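Local coordinates for disulfide isomerase DsbG N-terminal domain-containing protein (Helicobacter pylori, PDB 3TDG) that probably acts as a thioredoxin-fold thiol-disulfide oxidoreductase, related to the disulfide isomerase DsbG and probably working as a reductase, at residues A133-E138 / K192-I197; Y152-P157 / K246-S251; Q163-K168 / G256-Y261; T167-H172 / V178-V183; K203-G208 / E212-I217. All blocks are in the same frame, centred on the assembly; numbering follows the deposited sequence.

Contact 1: A133-E138 / K192-I197; sequences ADYAIE and KKAALI. With FMT (formic acid), chain C.
The phenol ring of Tyr135 approaches helix 188-206 with the hydroxyl at its end, OH lying 4.4 Å from Ala194 CB, while its other neighbours include Val181 of strand 177-182 and Val241 and Thr244 of helix 235-249. The hydroxyl is also spoken for, being hydrogen-bonded to the backbone O of Val182. A second flat group, a formic acid molecule probably bound as formate and carried over from the crystallisation liquor, sits at the start of strand 137-139. Its O2 accepts a hydrogen bond from Glu138 N at 2.8 Å with an N-H...O angle of 153°, and Ile137 CA comes within 3.4 Å of the same oxygen; Arg205 and Lys214 hold the same group. Ile137 itself faces the helix. Its CD1 methyl meets CG2 of Ile197 at 3.7 Å, and the two side chains run at about a right angle to each other. In Ile197, with CG2 anti to the backbone N, it is this branch that meets the methyl. Both residues also touch Leu218 of helix 211-222, which extends the apolar cluster. The contact therefore joins the edge strand of the thioredoxin-fold sheet to a covering helix through one methyl pair and a looser tyrosine hydroxyl-to-methyl contact. Since both segments offer each other apolar surface, cohesion here rests on burial, while Glu138 OE1 turns to a salt bridge with Arg179 NE.

Contact 2: Y152-P157 / K246-S251; sequences YIVSDP and KKIFES
Two residues beyond Val154, whose side chain packs on Ile248 and Phe249, the carboxylate of Asp156 is gripped at both oxygens. OD1 accepts hydrogen bonds from the backbone N of Trp185 and of Leu186, and OD2 is hydrogen-bonded to Met158 N and Ser190 OG, which ties down the end of the strand that carries the packing valine. The contact itself is apolar and turns on a single methyl. CG1 of Val154 reaches CZ, the far end of the Phe249 ring, at 3.9 Å, and lies 4.4 Å from CG2 of Ile248. With chi1 at -178° this methyl is anti to the backbone N, on the side where the helix passes. The valine and the phenylalanine extend toward each other from opposite directions. Side chains alternate along strand 150-155: Val154 points to helix 235-249 on one side of the sheet, whereas its neighbours Ile153 and Ser155 turn to the other side and touch Glu165 and Cys162 of helix 160-167, an illustration of the sandwich of the thioredoxin fold. Within the same segment as the phenylalanine, Ile248 CG2 lies 3.9 Å above one face of the Phe249 ring, offset toward its rim. The same ring is stacked with Trp185, and Val183, just past the end of strand 177-182, touches both Val154 and Ile248.

Contact 3: Q163-K168 / G256-Y261; sequences QKELTK and GVPFLY
Glu165 touches both Pro258 and Leu260, joining the helix that begins within the presumed CxxC motif (Cys159, Cys162) to the cis-proline segment of the thioredoxin fold. The peptide bond before Pro258 is cis, as in thioredoxin-like proteins generally, where this proline adjoins the redox centre; here its ring touches His161 and Cys162, consistent with such a site. Glu165 uses its aliphatic part first: CB lies 4.0 Å from CG of the proline ring, and CG lies 4.1 Å from Pro258 CB. The glutamate chain then bends at chi2 (60°), which brings the carboxylate to Leu260. The leucine meets it from the opposite direction with both methyls, CD1 at 4.0 Å from Glu165 CD and CD2 at 3.8 Å from Glu165 OE2. OE2 also has a weak hydrogen bond with NE2 of His172. Ile153, in the central strand 150-155, touches the glutamate as well, while Leu151 of the same strand touches Leu260. Further out, local bonds hold the segment after Glu165. Lys168 N donates to Glu165 O at 2.9 Å, and the hydroxyl of Thr167 turns back on the preceding turn, OG1 donating to Lys164 O at 2.6 Å, in the carbonyl plane.

Contact 4: T167-H172 / V178-V183; sequences TKLRDH and VRMVVV
Helix 169-175 and strand 177-182 close the beta-alpha-beta crossover that starts from the parallel strand 150-155, and this contact folds the helix back onto the strand that follows it. Leu169 supplies the main methyl: CD1 lies 3.7 Å from Val178 CG1 and 4.0 Å from Val178 CG2. One turn later His172 adds its CB methylene, 3.9 Å from CG2 of the same valine. Val178 is thus held on both branches, CG1 anti to its backbone N (chi1 167°) and CG2 beside it. The other leucine methyl, CD2, looks further along the strand to SD of Met180 at a looser 4.5 Å. Val178 and Met180 face the helix as alternate residues of the strand, and each also touches the adjacent strand 150-155, Val178 at Ile153 and Met180 at Ser155. Helix 211-222 packs against the same cluster, Ile215 on Leu169 and Tyr222 on Met180.

Contact 5: K203-G208 / E212-I217; sequences KARARG and EDKISI. With FMT (formic acid), chain C.
Ala204 and Ile217 form the tight part of this contact: CB of the alanine lies 3.8 Å from CD1 of the isoleucine, and the small side chain lets the helices come close, with Ala204 CA and Lys214 CA 7.2 Å apart. Toward the surface the fit slackens. Arg207 and Asp213 make a long salt bridge, NH1 to OD1 at 3.6 Å, with OD1 at the guanidinium edge but the two planar groups turned 58° apart; OD1 also accepts a hydrogen bond from Ser210 N. The segments belong to a helical hairpin following strand 177-182, consistent with the helical insertions of Dsb relatives of thioredoxin. Its turn begins with a Schellman motif, in which Gly208, at positive phi, donates its N to Arg205 O while Ala209 N bonds to Ala204 O. Beside the apolar pair, Arg205 and Lys214 cross at about a right angle and share a formic acid molecule, probably bound as formate. The bound group lies at the edge of the Arg205 guanidinium in a two-point grip, NE to O1 at 2.9 Å (166°) and NH2 to O2 at 2.9 Å (152°). Arg205 NH1 is meanwhile bonded to Asp134 O. The extended Lys214 chain brings NZ to within 2.6 Å of O1 of the same group.

Contacts 1 to 4 all reach one mixed sheet, ordered 137-139, 177-182, 150-155, 259-262, and together show how a thioredoxin fold is clad. Contacts 3 and 4 share Thr167 and Lys168 and have centres only 7 Å apart, covering the face of helices 160-167 and 169-175; contact 2 secures helix 235-249 on the other face. Contact 4 is nested within the loops closed by contacts 1 and 2. Contact 5 follows contact 1 along helix 188-206, about 12 Å away between centres, and the same formic acid molecule touches both. It lies about 22 Å from contact 2 between centres, and along the chain it is nested inside the loops closed by contacts 2 and 3.

Contact 1: A133-E138 / K192-I197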
# COMPACT_ATOMS: atom_id res chain seq x y z
N ALA A 133 -4.94 30.95 0.75
CA ALA A 133 -4.16 31.94 1.50
C ALA A 133 -4.98 32.95 2.30
O ALA A 133 -4.49 33.49 3.31
CB ALA A 133 -3.21 32.65 0.56
N ASP A 134 -6.19 33.24 1.84
CA ASP A 134 -7.07 34.17 2.55
C ASP A 134 -7.98 33.46 3.58
O ASP A 134 -8.72 34.11 4.30
CB ASP A 134 -7.93 34.96 1.55
CG ASP A 134 -8.78 34.06 0.68
OD1 ASP A 134 -9.91 34.47 0.33
OD2 ASP A 134 -8.37 32.93 0.36
N TYR A 135 -7.92 32.13 3.63
CA TYR A 135 -8.89 31.36 4.40
C TYR A 135 -8.66 31.48 5.92
O TYR A 135 -9.61 31.78 6.69
CB TYR A 135 -8.93 29.90 3.94
CG TYR A 135 -10.13 29.15 4.47
CD1 TYR A 135 -11.29 29.04 3.69
CD2 TYR A 135 -10.13 28.59 5.74
CE1 TYR A 135 -12.40 28.39 4.15
CE2 TYR A 135 -11.25 27.93 6.24
CZ TYR A 135 -12.38 27.83 5.44
OH TYR A 135 -13.49 27.16 5.88
N ALA A 136 -7.41 31.29 6.36
CA ALA A 136 -7.09 31.35 7.79
C ALA A 136 -7.22 32.76 8.28
O ALA A 136 -6.93 33.69 7.52
CB ALA A 136 -5.66 30.83 8.08
N ILE A 137 -7.63 32.91 9.54
CA ILE A 137 -7.71 34.20 10.18
C ILE A 137 -6.48 34.34 11.04
O ILE A 137 -6.39 33.71 12.11
CB ILE A 137 -8.95 34.34 11.07
CG1 ILE A 137 -10.22 34.13 10.26
CG2 ILE A 137 -8.95 35.71 11.80
CD1 ILE A 137 -11.36 33.60 11.07
N GLU A 138 -5.54 35.16 10.59
CA GLU A 138 -4.29 35.34 11.30
C GLU A 138 -4.36 36.51 12.28
O GLU A 138 -4.60 37.65 11.88
CB GLU A 138 -3.12 35.49 10.32
CG GLU A 138 -1.76 35.54 11.02
CD GLU A 138 -0.58 35.50 10.07
OE1 GLU A 138 -0.44 34.54 9.28
OE2 GLU A 138 0.24 36.42 10.14
N LYS A 192 -22.32 26.83 7.11
CA LYS A 192 -22.95 28.14 6.97
C LYS A 192 -22.30 29.20 7.84
O LYS A 192 -22.02 30.30 7.39
CB LYS A 192 -24.44 28.00 7.29
CG LYS A 192 -25.24 29.26 7.10
CD LYS A 192 -26.73 28.93 6.89
CE LYS A 192 -27.60 30.14 7.25
NZ LYS A 192 -27.03 31.45 6.75
N LYS A 193 -22.04 28.87 9.10
CA LYS A 193 -21.32 29.80 9.95
C LYS A 193 -19.90 30.05 9.46
O LYS A 193 -19.43 31.17 9.45
CB LYS A 193 -21.33 29.30 11.40
CG LYS A 193 -22.68 29.56 12.12
CD LYS A 193 -22.53 29.51 13.63
CE LYS A 193 -23.89 29.79 14.35
NZ LYS A 193 -23.70 29.85 15.83
N ALA A 194 -19.19 28.99 9.06
CA ALA A 194 -17.84 29.17 8.48
C ALA A 194 -17.87 30.12 7.27
O ALA A 194 -17.02 31.00 7.16
CB ALA A 194 -17.24 27.79 8.08
N ALA A 195 -18.88 29.95 6.40
CA ALA A 195 -19.08 30.85 5.24
C ALA A 195 -19.27 32.31 5.62
O ALA A 195 -18.65 33.20 5.03
CB ALA A 195 -20.26 30.35 4.35
N LEU A 196 -20.11 32.56 6.61
CA LEU A 196 -20.38 33.90 7.11
C LEU A 196 -19.14 34.50 7.72
O LEU A 196 -18.86 35.70 7.57
CB LEU A 196 -21.51 33.86 8.17
CG LEU A 196 -22.93 33.44 7.71
CD1 LEU A 196 -23.90 33.17 8.91
CD2 LEU A 196 -23.54 34.46 6.77
N ILE A 197 -18.37 33.67 8.43
CA ILE A 197 -17.10 34.12 8.97
C ILE A 197 -16.14 34.54 7.84
O ILE A 197 -15.47 35.57 7.96
CB ILE A 197 -16.48 33.08 9.98
CG1 ILE A 197 -17.16 33.20 11.36
CG2 ILE A 197 -14.96 33.34 10.18
CD1 ILE A 197 -17.12 31.93 12.21
C FMT C . -6.58 38.12 9.25
O1 FMT C . -7.23 39.08 8.80
O2 FMT C . -6.52 37.00 8.74

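Contact 2: Y152-P157 / K246-S251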
# COMPACT_ATOMS: atom_id res chain seq x y z
N TYR A 152 -1.59 27.08 14.73
CA TYR A 152 -2.77 26.79 13.95
C TYR A 152 -3.86 26.19 14.86
O TYR A 152 -3.57 25.29 15.66
CB TYR A 152 -2.45 25.78 12.86
CG TYR A 152 -1.94 26.41 11.59
CD1 TYR A 152 -2.83 26.94 10.65
CD2 TYR A 152 -0.57 26.47 11.32
CE1 TYR A 152 -2.36 27.51 9.46
CE2 TYR A 152 -0.08 27.04 10.14
CZ TYR A 152 -0.99 27.55 9.21
OH TYR A 152 -0.53 28.13 8.04
N ILE A 153 -5.08 26.70 14.74
CA ILE A 153 -6.23 26.17 15.45
C ILE A 153 -7.35 25.81 14.47
O ILE A 153 -7.98 26.69 13.89
CB ILE A 153 -6.74 27.18 16.50
CG1 ILE A 153 -5.60 27.58 17.45
CG2 ILE A 153 -7.96 26.59 17.28
CD1 ILE A 153 -5.99 28.52 18.53
N VAL A 154 -7.60 24.52 14.27
CA VAL A 154 -8.70 24.07 13.41
C VAL A 154 -9.93 23.99 14.32
O VAL A 154 -9.89 23.34 15.36
CB VAL A 154 -8.41 22.75 12.71
CG1 VAL A 154 -9.58 22.34 11.79
CG2 VAL A 154 -7.10 22.86 11.90
N SER A 155 -11.00 24.68 13.92
CA SER A 155 -12.11 24.98 14.81
C SER A 155 -13.44 25.02 14.04
O SER A 155 -13.52 25.58 12.94
CB SER A 155 -11.87 26.32 15.50
OG SER A 155 -12.92 26.65 16.42
N ASP A 156 -14.47 24.42 14.64
CA ASP A 156 -15.82 24.37 14.07
C ASP A 156 -16.70 25.29 14.92
O ASP A 156 -16.69 25.20 16.14
CB ASP A 156 -16.33 22.93 14.08
CG ASP A 156 -17.65 22.75 13.32
OD1 ASP A 156 -17.62 22.09 12.26
OD2 ASP A 156 -18.71 23.27 13.77
N PRO A 157 -17.45 26.20 14.27
CA PRO A 157 -18.26 27.16 15.02
C PRO A 157 -19.54 26.59 15.68
O PRO A 157 -20.20 27.32 16.42
CB PRO A 157 -18.60 28.24 13.98
CG PRO A 157 -18.42 27.59 12.65
CD PRO A 157 -17.66 26.30 12.81
N LYS A 246 -13.11 19.64 3.44
CA LYS A 246 -12.90 18.27 2.92
C LYS A 246 -11.44 17.88 2.88
O LYS A 246 -11.10 16.75 3.22
CB LYS A 246 -13.49 18.12 1.52
CG LYS A 246 -14.93 17.63 1.46
CD LYS A 246 -15.27 17.01 0.09
CE LYS A 246 -14.32 15.86 -0.25
NZ LYS A 246 -14.94 14.90 -1.22
N LYS A 247 -10.58 18.82 2.47
CA LYS A 247 -9.15 18.57 2.24
C LYS A 247 -8.32 18.56 3.52
O LYS A 247 -7.28 17.88 3.61
CB LYS A 247 -8.58 19.62 1.27
CG LYS A 247 -8.82 19.32 -0.22
CD LYS A 247 -8.32 20.47 -1.12
CE LYS A 247 -8.49 20.15 -2.60
NZ LYS A 247 -9.86 20.50 -3.06
N ILE A 248 -8.76 19.35 4.50
CA ILE A 248 -8.17 19.30 5.83
C ILE A 248 -8.39 17.91 6.45
O ILE A 248 -7.45 17.34 6.99
CB ILE A 248 -8.73 20.39 6.75
CG1 ILE A 248 -8.23 21.76 6.30
CG2 ILE A 248 -8.30 20.16 8.20
CD1 ILE A 248 -9.15 22.90 6.71
N PHE A 249 -9.59 17.37 6.32
CA PHE A 249 -9.96 16.13 7.03
C PHE A 249 -9.83 14.85 6.20
O PHE A 249 -10.03 13.75 6.72
CB PHE A 249 -11.39 16.24 7.61
CG PHE A 249 -11.51 17.27 8.70
CD1 PHE A 249 -11.16 16.96 10.02
CD2 PHE A 249 -11.95 18.56 8.42
CE1 PHE A 249 -11.27 17.92 11.03
CE2 PHE A 249 -12.05 19.53 9.42
CZ PHE A 249 -11.71 19.22 10.73
N GLU A 250 -9.47 15.00 4.93
CA GLU A 250 -9.37 13.89 3.97
C GLU A 250 -8.49 12.72 4.38
O GLU A 250 -8.91 11.58 4.30
CB GLU A 250 -8.82 14.44 2.66
CG GLU A 250 -9.38 13.80 1.44
CD GLU A 250 -9.26 14.71 0.24
OE1 GLU A 250 -8.14 15.22 -0.02
OE2 GLU A 250 -10.30 14.92 -0.43
N SER A 251 -7.27 13.00 4.81
CA SER A 251 -6.26 11.96 5.05
C SER A 251 -6.48 11.24 6.37
O SER A 251 -6.03 10.11 6.56
CB SER A 251 -4.88 12.60 5.07
OG SER A 251 -4.81 13.54 6.13

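Contact 3: Q163-K168 / G256-Y261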
# COMPACT_ATOMS: atom_id res chain seq x y z
N GLN A 163 -15.95 26.33 21.09
CA GLN A 163 -16.41 27.53 21.78
C GLN A 163 -15.60 27.79 23.05
O GLN A 163 -15.23 28.93 23.32
CB GLN A 163 -17.88 27.42 22.14
CG GLN A 163 -18.85 27.65 21.01
CD GLN A 163 -20.27 27.46 21.48
OE1 GLN A 163 -20.65 26.36 21.90
NE2 GLN A 163 -21.07 28.53 21.46
N LYS A 164 -15.32 26.72 23.80
CA LYS A 164 -14.45 26.80 24.98
C LYS A 164 -13.03 27.20 24.59
O LYS A 164 -12.44 28.10 25.20
CB LYS A 164 -14.46 25.46 25.75
CG LYS A 164 -13.22 25.22 26.62
CD LYS A 164 -13.39 23.94 27.44
CE LYS A 164 -12.18 23.03 27.37
NZ LYS A 164 -12.65 21.65 27.11
N GLU A 165 -12.48 26.52 23.58
CA GLU A 165 -11.18 26.90 23.04
C GLU A 165 -11.16 28.39 22.61
O GLU A 165 -10.18 29.10 22.87
CB GLU A 165 -10.79 25.97 21.89
CG GLU A 165 -9.46 26.34 21.20
CD GLU A 165 -8.24 26.31 22.14
OE1 GLU A 165 -8.15 25.39 22.98
OE2 GLU A 165 -7.36 27.19 22.02
N LEU A 166 -12.24 28.86 21.99
CA LEU A 166 -12.31 30.27 21.59
C LEU A 166 -12.12 31.27 22.76
O LEU A 166 -11.53 32.33 22.58
CB LEU A 166 -13.59 30.56 20.81
CG LEU A 166 -13.79 31.98 20.27
CD1 LEU A 166 -12.64 32.38 19.33
CD2 LEU A 166 -15.13 32.13 19.61
N THR A 167 -12.58 30.91 23.96
CA THR A 167 -12.40 31.79 25.14
C THR A 167 -10.93 31.97 25.53
O THR A 167 -10.57 32.94 26.19
CB THR A 167 -13.22 31.31 26.38
OG1 THR A 167 -12.69 30.06 26.86
CG2 THR A 167 -14.69 31.12 26.04
N LYS A 168 -10.08 31.04 25.09
CA LYS A 168 -8.65 31.07 25.41
C LYS A 168 -7.83 31.83 24.38
O LYS A 168 -6.60 31.94 24.52
CB LYS A 168 -8.11 29.64 25.53
CG LYS A 168 -8.97 28.75 26.41
CD LYS A 168 -8.34 27.40 26.63
CE LYS A 168 -9.23 26.55 27.55
NZ LYS A 168 -8.65 25.21 27.81
N GLY A 256 -10.36 15.41 14.35
CA GLY A 256 -11.37 16.16 15.11
C GLY A 256 -10.94 17.55 15.50
O GLY A 256 -9.82 18.00 15.21
N VAL A 257 -11.85 18.25 16.17
CA VAL A 257 -11.63 19.64 16.55
C VAL A 257 -11.97 19.83 18.03
O VAL A 257 -12.69 19.03 18.59
CB VAL A 257 -12.48 20.60 15.69
CG1 VAL A 257 -12.09 20.51 14.18
CG2 VAL A 257 -13.98 20.33 15.88
N PRO A 258 -11.43 20.89 18.68
CA PRO A 258 -10.42 21.81 18.15
C PRO A 258 -9.08 21.09 18.00
O PRO A 258 -8.68 20.32 18.88
CB PRO A 258 -10.33 22.90 19.23
CG PRO A 258 -10.88 22.27 20.48
CD PRO A 258 -11.87 21.24 20.04
N PHE A 259 -8.40 21.31 16.88
CA PHE A 259 -7.08 20.75 16.64
C PHE A 259 -6.06 21.89 16.69
O PHE A 259 -6.15 22.84 15.90
CB PHE A 259 -7.07 20.03 15.29
CG PHE A 259 -5.77 19.37 14.96
CD1 PHE A 259 -5.60 18.00 15.17
CD2 PHE A 259 -4.72 20.09 14.40
CE1 PHE A 259 -4.40 17.36 14.86
CE2 PHE A 259 -3.51 19.47 14.08
CZ PHE A 259 -3.34 18.10 14.31
N LEU A 260 -5.12 21.82 17.62
CA LEU A 260 -4.06 22.82 17.68
C LEU A 260 -2.74 22.26 17.15
O LEU A 260 -2.42 21.08 17.36
CB LEU A 260 -3.90 23.36 19.10
CG LEU A 260 -4.94 24.35 19.64
CD1 LEU A 260 -6.35 23.75 19.71
CD2 LEU A 260 -4.50 24.83 21.03
N TYR A 261 -2.00 23.09 16.43
CA TYR A 261 -0.72 22.66 15.85
C TYR A 261 0.26 23.82 15.86
O TYR A 261 0.02 24.87 15.22
CB TYR A 261 -0.92 22.11 14.43
CG TYR A 261 0.34 21.65 13.73
CD1 TYR A 261 1.15 20.63 14.26
CD2 TYR A 261 0.72 22.23 12.51
CE1 TYR A 261 2.32 20.21 13.59
CE2 TYR A 261 1.87 21.82 11.85
CZ TYR A 261 2.67 20.82 12.39
OH TYR A 261 3.81 20.43 11.71

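Contact 4: T167-H172 / V178-V183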
# COMPACT_ATOMS: atom_id res chain seq x y z
N THR A 167 -12.58 30.91 23.96
CA THR A 167 -12.40 31.79 25.14
C THR A 167 -10.93 31.97 25.53
O THR A 167 -10.57 32.94 26.19
CB THR A 167 -13.22 31.31 26.38
OG1 THR A 167 -12.69 30.06 26.86
CG2 THR A 167 -14.69 31.12 26.04
N LYS A 168 -10.08 31.04 25.09
CA LYS A 168 -8.65 31.07 25.41
C LYS A 168 -7.83 31.83 24.38
O LYS A 168 -6.60 31.94 24.52
CB LYS A 168 -8.11 29.64 25.53
CG LYS A 168 -8.97 28.75 26.41
CD LYS A 168 -8.34 27.40 26.63
CE LYS A 168 -9.23 26.55 27.55
NZ LYS A 168 -8.65 25.21 27.81
N LEU A 169 -8.48 32.36 23.34
CA LEU A 169 -7.77 32.98 22.22
C LEU A 169 -6.89 34.17 22.61
O LEU A 169 -5.73 34.22 22.22
CB LEU A 169 -8.74 33.35 21.08
CG LEU A 169 -8.14 33.93 19.80
CD1 LEU A 169 -7.13 32.98 19.16
CD2 LEU A 169 -9.27 34.31 18.82
N ARG A 170 -7.44 35.11 23.38
CA ARG A 170 -6.66 36.27 23.88
C ARG A 170 -5.44 35.87 24.72
O ARG A 170 -4.43 36.58 24.70
CB ARG A 170 -7.54 37.26 24.66
CG ARG A 170 -8.40 38.14 23.78
CD ARG A 170 -9.31 39.04 24.60
NE ARG A 170 -10.35 39.67 23.79
CZ ARG A 170 -11.57 39.16 23.59
NH1 ARG A 170 -11.91 37.99 24.13
NH2 ARG A 170 -12.45 39.81 22.84
N ASP A 171 -5.54 34.76 25.45
CA ASP A 171 -4.38 34.23 26.21
C ASP A 171 -3.35 33.61 25.30
O ASP A 171 -2.15 33.81 25.51
CB ASP A 171 -4.80 33.22 27.28
CG ASP A 171 -5.50 33.86 28.45
OD1 ASP A 171 -5.60 35.10 28.51
OD2 ASP A 171 -5.97 33.11 29.32
N HIS A 172 -3.80 32.85 24.29
CA HIS A 172 -2.91 32.28 23.27
C HIS A 172 -2.10 33.37 22.56
O HIS A 172 -0.97 33.12 22.13
CB HIS A 172 -3.68 31.51 22.21
CG HIS A 172 -4.14 30.15 22.64
ND1 HIS A 172 -3.27 29.10 22.86
CD2 HIS A 172 -5.39 29.65 22.84
CE1 HIS A 172 -3.96 28.02 23.20
NE2 HIS A 172 -5.25 28.33 23.20
N VAL A 178 -1.76 33.39 16.19
CA VAL A 178 -2.73 32.34 15.92
C VAL A 178 -3.29 32.44 14.50
O VAL A 178 -3.71 33.51 14.06
CB VAL A 178 -3.89 32.39 16.95
CG1 VAL A 178 -5.09 31.51 16.50
CG2 VAL A 178 -3.37 31.98 18.32
N ARG A 179 -3.24 31.32 13.78
CA ARG A 179 -3.96 31.16 12.53
C ARG A 179 -5.17 30.25 12.75
O ARG A 179 -5.06 29.01 12.72
CB ARG A 179 -3.07 30.61 11.42
CG ARG A 179 -1.91 31.55 11.08
CD ARG A 179 -1.07 31.02 9.96
NE ARG A 179 0.03 31.95 9.69
CZ ARG A 179 1.15 31.65 9.04
NH1 ARG A 179 1.34 30.42 8.58
NH2 ARG A 179 2.06 32.58 8.86
N MET A 180 -6.32 30.88 12.95
CA MET A 180 -7.54 30.13 13.17
C MET A 180 -8.18 29.70 11.83
O MET A 180 -8.48 30.54 10.98
CB MET A 180 -8.50 30.98 14.00
CG MET A 180 -9.64 30.18 14.59
SD MET A 180 -10.32 31.03 16.00
CE MET A 180 -11.92 30.23 16.11
N VAL A 181 -8.38 28.40 11.67
CA VAL A 181 -8.95 27.83 10.46
C VAL A 181 -10.37 27.35 10.81
O VAL A 181 -10.52 26.32 11.49
CB VAL A 181 -8.09 26.66 9.94
CG1 VAL A 181 -8.70 26.02 8.69
CG2 VAL A 181 -6.65 27.15 9.65
N VAL A 182 -11.38 28.11 10.38
CA VAL A 182 -12.77 27.86 10.77
C VAL A 182 -13.43 26.97 9.72
O VAL A 182 -13.65 27.39 8.58
CB VAL A 182 -13.57 29.17 11.03
CG1 VAL A 182 -15.00 28.87 11.54
CG2 VAL A 182 -12.85 30.02 12.03
N VAL A 183 -13.71 25.73 10.11
CA VAL A 183 -14.18 24.72 9.16
C VAL A 183 -15.69 24.48 9.27
O VAL A 183 -16.31 24.80 10.30
CB VAL A 183 -13.44 23.39 9.35
CG1 VAL A 183 -11.94 23.56 9.01
CG2 VAL A 183 -13.63 22.86 10.80

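Contact 5: K203-G208 / E212-I217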
# COMPACT_ATOMS: atom_id res chain seq x y z
N LYS A 203 -14.66 41.56 4.59
CA LYS A 203 -15.09 42.95 4.85
C LYS A 203 -14.24 43.61 5.92
O LYS A 203 -13.80 44.74 5.76
CB LYS A 203 -16.58 43.02 5.23
CG LYS A 203 -17.50 42.56 4.10
CD LYS A 203 -18.97 42.58 4.51
CE LYS A 203 -19.83 42.09 3.34
NZ LYS A 203 -21.17 41.60 3.77
N ALA A 204 -13.98 42.88 7.01
CA ALA A 204 -13.14 43.39 8.09
C ALA A 204 -11.73 43.75 7.64
O ALA A 204 -11.20 44.80 8.02
CB ALA A 204 -13.10 42.41 9.26
N ARG A 205 -11.11 42.88 6.84
CA ARG A 205 -9.77 43.18 6.30
C ARG A 205 -9.82 44.42 5.39
O ARG A 205 -9.01 45.33 5.54
CB ARG A 205 -9.20 42.00 5.51
CG ARG A 205 -8.76 40.81 6.35
CD ARG A 205 -8.70 39.57 5.45
NE ARG A 205 -8.35 38.36 6.19
CZ ARG A 205 -8.44 37.13 5.71
NH1 ARG A 205 -8.88 36.92 4.47
NH2 ARG A 205 -8.10 36.11 6.48
N ALA A 206 -10.79 44.43 4.47
CA ALA A 206 -11.00 45.55 3.53
C ALA A 206 -11.09 46.90 4.25
O ALA A 206 -10.49 47.86 3.80
CB ALA A 206 -12.22 45.30 2.66
N ARG A 207 -11.78 46.95 5.39
CA ARG A 207 -11.85 48.20 6.17
C ARG A 207 -10.71 48.38 7.20
O ARG A 207 -10.72 49.34 7.98
CB ARG A 207 -13.24 48.39 6.81
CG ARG A 207 -13.59 47.38 7.89
CD ARG A 207 -14.79 47.81 8.73
NE ARG A 207 -15.28 46.70 9.54
CZ ARG A 207 -14.90 46.43 10.79
NH1 ARG A 207 -14.02 47.21 11.42
NH2 ARG A 207 -15.41 45.37 11.42
N GLY A 208 -9.73 47.49 7.20
CA GLY A 208 -8.60 47.59 8.12
C GLY A 208 -8.96 47.37 9.59
O GLY A 208 -8.44 48.05 10.47
N GLU A 212 -9.02 42.89 17.85
CA GLU A 212 -10.22 42.88 18.70
C GLU A 212 -11.52 42.79 17.91
O GLU A 212 -12.43 42.05 18.31
CB GLU A 212 -10.25 44.12 19.63
CG GLU A 212 -9.49 43.97 20.95
CD GLU A 212 -9.97 42.79 21.81
OE1 GLU A 212 -9.12 42.05 22.35
OE2 GLU A 212 -11.21 42.60 21.94
N ASP A 213 -11.61 43.54 16.82
CA ASP A 213 -12.76 43.51 15.93
C ASP A 213 -12.96 42.12 15.35
O ASP A 213 -14.09 41.65 15.22
CB ASP A 213 -12.59 44.50 14.76
CG ASP A 213 -12.61 45.96 15.20
OD1 ASP A 213 -12.04 46.78 14.45
OD2 ASP A 213 -13.20 46.31 16.25
N LYS A 214 -11.86 41.48 14.97
CA LYS A 214 -11.94 40.15 14.35
C LYS A 214 -12.38 39.12 15.38
O LYS A 214 -13.25 38.31 15.08
CB LYS A 214 -10.62 39.76 13.69
CG LYS A 214 -10.34 40.60 12.46
CD LYS A 214 -8.93 40.44 11.94
CE LYS A 214 -8.72 41.35 10.73
NZ LYS A 214 -7.33 41.27 10.26
N ILE A 215 -11.83 39.19 16.58
CA ILE A 215 -12.26 38.31 17.68
C ILE A 215 -13.73 38.49 17.99
O ILE A 215 -14.45 37.50 18.13
CB ILE A 215 -11.38 38.47 18.94
CG1 ILE A 215 -9.93 38.13 18.58
CG2 ILE A 215 -11.87 37.57 20.09
CD1 ILE A 215 -8.96 38.42 19.69
N SER A 216 -14.20 39.74 18.04
CA SER A 216 -15.63 40.00 18.26
C SER A 216 -16.50 39.39 17.18
O SER A 216 -17.58 38.89 17.48
CB SER A 216 -15.93 41.51 18.36
OG SER A 216 -15.31 42.03 19.51
N ILE A 217 -16.05 39.44 15.93
CA ILE A 217 -16.77 38.78 14.85
C ILE A 217 -16.88 37.28 15.16
O ILE A 217 -17.96 36.71 15.05
CB ILE A 217 -16.09 39.02 13.46
CG1 ILE A 217 -16.38 40.45 13.00
CG2 ILE A 217 -16.56 38.00 12.43
CD1 ILE A 217 -15.37 40.98 11.97
C FMT C . -6.58 38.12 9.25
O1 FMT C . -7.23 39.08 8.80
O2 FMT C . -6.52 37.00 8.74